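Local coordinates for aldehyde Dehydrogenase (Burkholderia cenocepacia, PDB 4O6R), which probably oxidises aldehydes to carboxylic acids with NAD(P)+ and binds adenosine monophosphate in its nucleotide pocket, at residues A[425-428]-A[429-433]. Sequence-based numbering, arbitrary orientation.
Sequences NDLS and RAHRM
Ala-430 N donates to Asp-426 O (3.1 Å) and Arg-432 N to Ser-428 O (2.9 Å), the i to i+4 bonds of a first helical turn, while the bond from His-431 N to Leu-427 O is stretched and weak. Asp-426 is the N-cap: with CG turned anti to its own N (chi1 -174°), the carboxylate folds back and OD2 takes Arg-429 N at 2.9 Å, on its anti side and 22° out of plane. The same OD2 accepts from a water that in turn accepts from Arg-432 NH1 (3.0 Å), in the plane of the guanidinium. Bent at chi3, the Arg-432 chain curls back until one guanidinium face lies over Ser-428 O; NH2 comes 3.4 Å from Ser-428 CB, and NE pairs with Asp-487 of the third subunit. This turn starts helix 427-436, the crossover between parallel strands 421-423 and 441-444. Leu-427 CD1 meets the edge of the His-431 ring, 3.8 Å from NE2, on a side buried by neighbouring subunits: NE2 bonds His-431 of the second, ND1 Tyr-141 OH of the fourth. Arg-429 carries its guanidinium past Asp-426 CB to a salt bridge with Asp-404.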
ATOM      1  N   ASN A 425      19.108  18.238  20.123  1.00  9.80           N
ATOM      2  CA  ASN A 425      18.163  17.544  20.961  1.00 10.45           C
ATOM      3  C   ASN A 425      16.819  18.219  21.096  1.00 10.51           C
ATOM      4  O   ASN A 425      15.989  17.806  21.915  1.00 10.79           O
ATOM      5  CB  ASN A 425      18.817  17.253  22.289  1.00 11.43           C
ATOM      6  CG  ASN A 425      19.883  16.198  22.123  1.00 12.00           C
ATOM      7  OD1 ASN A 425      19.587  15.033  21.846  1.00 12.75           O
ATOM      8  ND2 ASN A 425      21.124  16.635  22.101  1.00 12.49           N
ATOM      9  N   ASP A 426      16.597  19.252  20.290  1.00 10.24           N
ATOM     10  CA  ASP A 426      15.321  19.941  20.275  1.00 10.45           C
ATOM     11  C   ASP A 426      14.404  19.231  19.294  1.00  9.99           C
ATOM     12  O   ASP A 426      14.702  19.144  18.108  1.00  9.37           O
ATOM     13  CB  ASP A 426      15.455  21.380  19.823  1.00 10.96           C
ATOM     14  CG  ASP A 426      14.159  22.137  19.954  1.00 11.79           C
ATOM     15  OD1 ASP A 426      13.709  22.384  21.128  1.00 13.27           O
ATOM     16  OD2 ASP A 426      13.539  22.407  18.912  1.00 11.57           O
ATOM     17  N   LEU A 427      13.303  18.735  19.836  1.00  9.93           N
ATOM     18  CA  LEU A 427      12.271  18.032  19.107  1.00  9.81           C
ATOM     19  C   LEU A 427      11.772  18.772  17.869  1.00  9.75           C
ATOM     20  O   LEU A 427      11.852  18.224  16.775  1.00  9.22           O
ATOM     21  CB  LEU A 427      11.092  17.786  20.049  1.00 10.17           C
ATOM     22  CG  LEU A 427       9.835  17.129  19.453  1.00 10.24           C
ATOM     23  CD1 LEU A 427      10.119  15.759  18.854  1.00  9.98           C
ATOM     24  CD2 LEU A 427       8.778  16.995  20.489  1.00 10.70           C
ATOM     25  N   SER A 428      11.239  19.987  18.052  1.00 10.09           N
ATOM     26  CA  SER A 428      10.657  20.731  16.916  1.00 10.31           C
ATOM     27  C   SER A 428      11.702  21.020  15.836  1.00 10.06           C
ATOM     28  O   SER A 428      11.464  20.814  14.655  1.00  9.79           O
ATOM     29  CB  SER A 428      10.007  22.033  17.375  1.00 10.87           C
ATOM     30  OG  SER A 428       8.935  21.759  18.267  1.00 11.46           O
ATOM     31  N   ARG A 429      12.875  21.466  16.255  1.00 10.19           N
ATOM     32  CA  ARG A 429      13.933  21.820  15.308  1.00 10.10           C
ATOM     33  C   ARG A 429      14.291  20.616  14.449  1.00  9.66           C
ATOM     34  O   ARG A 429      14.435  20.758  13.249  1.00  9.45           O
ATOM     35  CB  ARG A 429      15.187  22.308  16.022  1.00 10.44           C
ATOM     36  CG  ARG A 429      16.388  22.520  15.085  1.00 10.38           C
ATOM     37  CD  ARG A 429      17.636  22.758  15.901  1.00 10.76           C
ATOM     38  NE  ARG A 429      17.685  24.097  16.442  1.00 11.44           N
ATOM     39  CZ  ARG A 429      18.222  24.463  17.597  1.00 11.86           C
ATOM     40  NH1 ARG A 429      18.726  23.593  18.461  1.00 12.20           N
ATOM     41  NH2 ARG A 429      18.229  25.745  17.899  1.00 12.27           N
ATOM     42  N   ALA A 430      14.431  19.439  15.063  1.00  9.45           N
ATOM     43  CA  ALA A 430      14.821  18.244  14.311  1.00  9.20           C
ATOM     44  C   ALA A 430      13.896  18.001  13.120  1.00  9.15           C
ATOM     45  O   ALA A 430      14.365  17.847  11.976  1.00  8.61           O
ATOM     46  CB  ALA A 430      14.872  17.015  15.227  1.00  9.31           C
ATOM     47  N   HIS A 431      12.595  18.002  13.372  1.00  9.41           N
ATOM     48  CA  HIS A 431      11.655  17.656  12.326  1.00  9.87           C
ATOM     49  C   HIS A 431      11.471  18.799  11.327  1.00 10.13           C
ATOM     50  O   HIS A 431      11.283  18.559  10.134  1.00  9.93           O
ATOM     51  CB  HIS A 431      10.308  17.216  12.904  1.00 10.15           C
ATOM     52  CG  HIS A 431      10.403  15.981  13.735  1.00 10.20           C
ATOM     53  ND1 HIS A 431      10.612  14.725  13.196  1.00 10.01           N
ATOM     54  CD2 HIS A 431      10.373  15.813  15.072  1.00 10.37           C
ATOM     55  CE1 HIS A 431      10.690  13.841  14.168  1.00  9.96           C
ATOM     56  NE2 HIS A 431      10.558  14.479  15.314  1.00 10.24           N
ATOM     57  N   ARG A 432      11.506  20.026  11.837  1.00 10.57           N
ATOM     58  CA  ARG A 432      11.338  21.206  11.003  1.00 11.17           C
ATOM     59  C   ARG A 432      12.503  21.319  10.020  1.00 11.06           C
ATOM     60  O   ARG A 432      12.311  21.513   8.815  1.00 10.78           O
ATOM     61  CB  ARG A 432      11.285  22.447  11.904  1.00 11.90           C
ATOM     62  CG  ARG A 432      11.020  23.733  11.172  1.00 12.54           C
ATOM     63  CD  ARG A 432      11.158  24.946  12.089  1.00 13.28           C
ATOM     64  NE  ARG A 432      10.251  24.902  13.230  1.00 13.97           N
ATOM     65  CZ  ARG A 432      10.593  24.895  14.525  1.00 14.49           C
ATOM     66  NH1 ARG A 432      11.866  24.897  14.940  1.00 14.50           N
ATOM     67  NH2 ARG A 432       9.623  24.839  15.438  1.00 15.22           N
ATOM     68  N   MET A 433      13.723  21.223  10.550  1.00 11.15           N
ATOM     69  CA  MET A 433      14.906  21.268   9.692  1.00 11.44           C
ATOM     70  C   MET A 433      14.897  20.098   8.688  1.00 11.12           C
ATOM     71  O   MET A 433      15.205  20.302   7.503  1.00 10.86           O
ATOM     72  CB  MET A 433      16.198  21.200  10.493  1.00 11.83           C
ATOM     73  CG  MET A 433      16.547  22.457  11.270  1.00 12.73           C
ATOM     74  SD  MET A 433      17.055  23.898  10.305  1.00 14.02           S
ATOM     75  CE  MET A 433      18.480  23.284   9.434  1.00 13.46           C
TER
HETATM   76  O   HOH W   1      12.874  24.940  17.786  1.00 19.96           O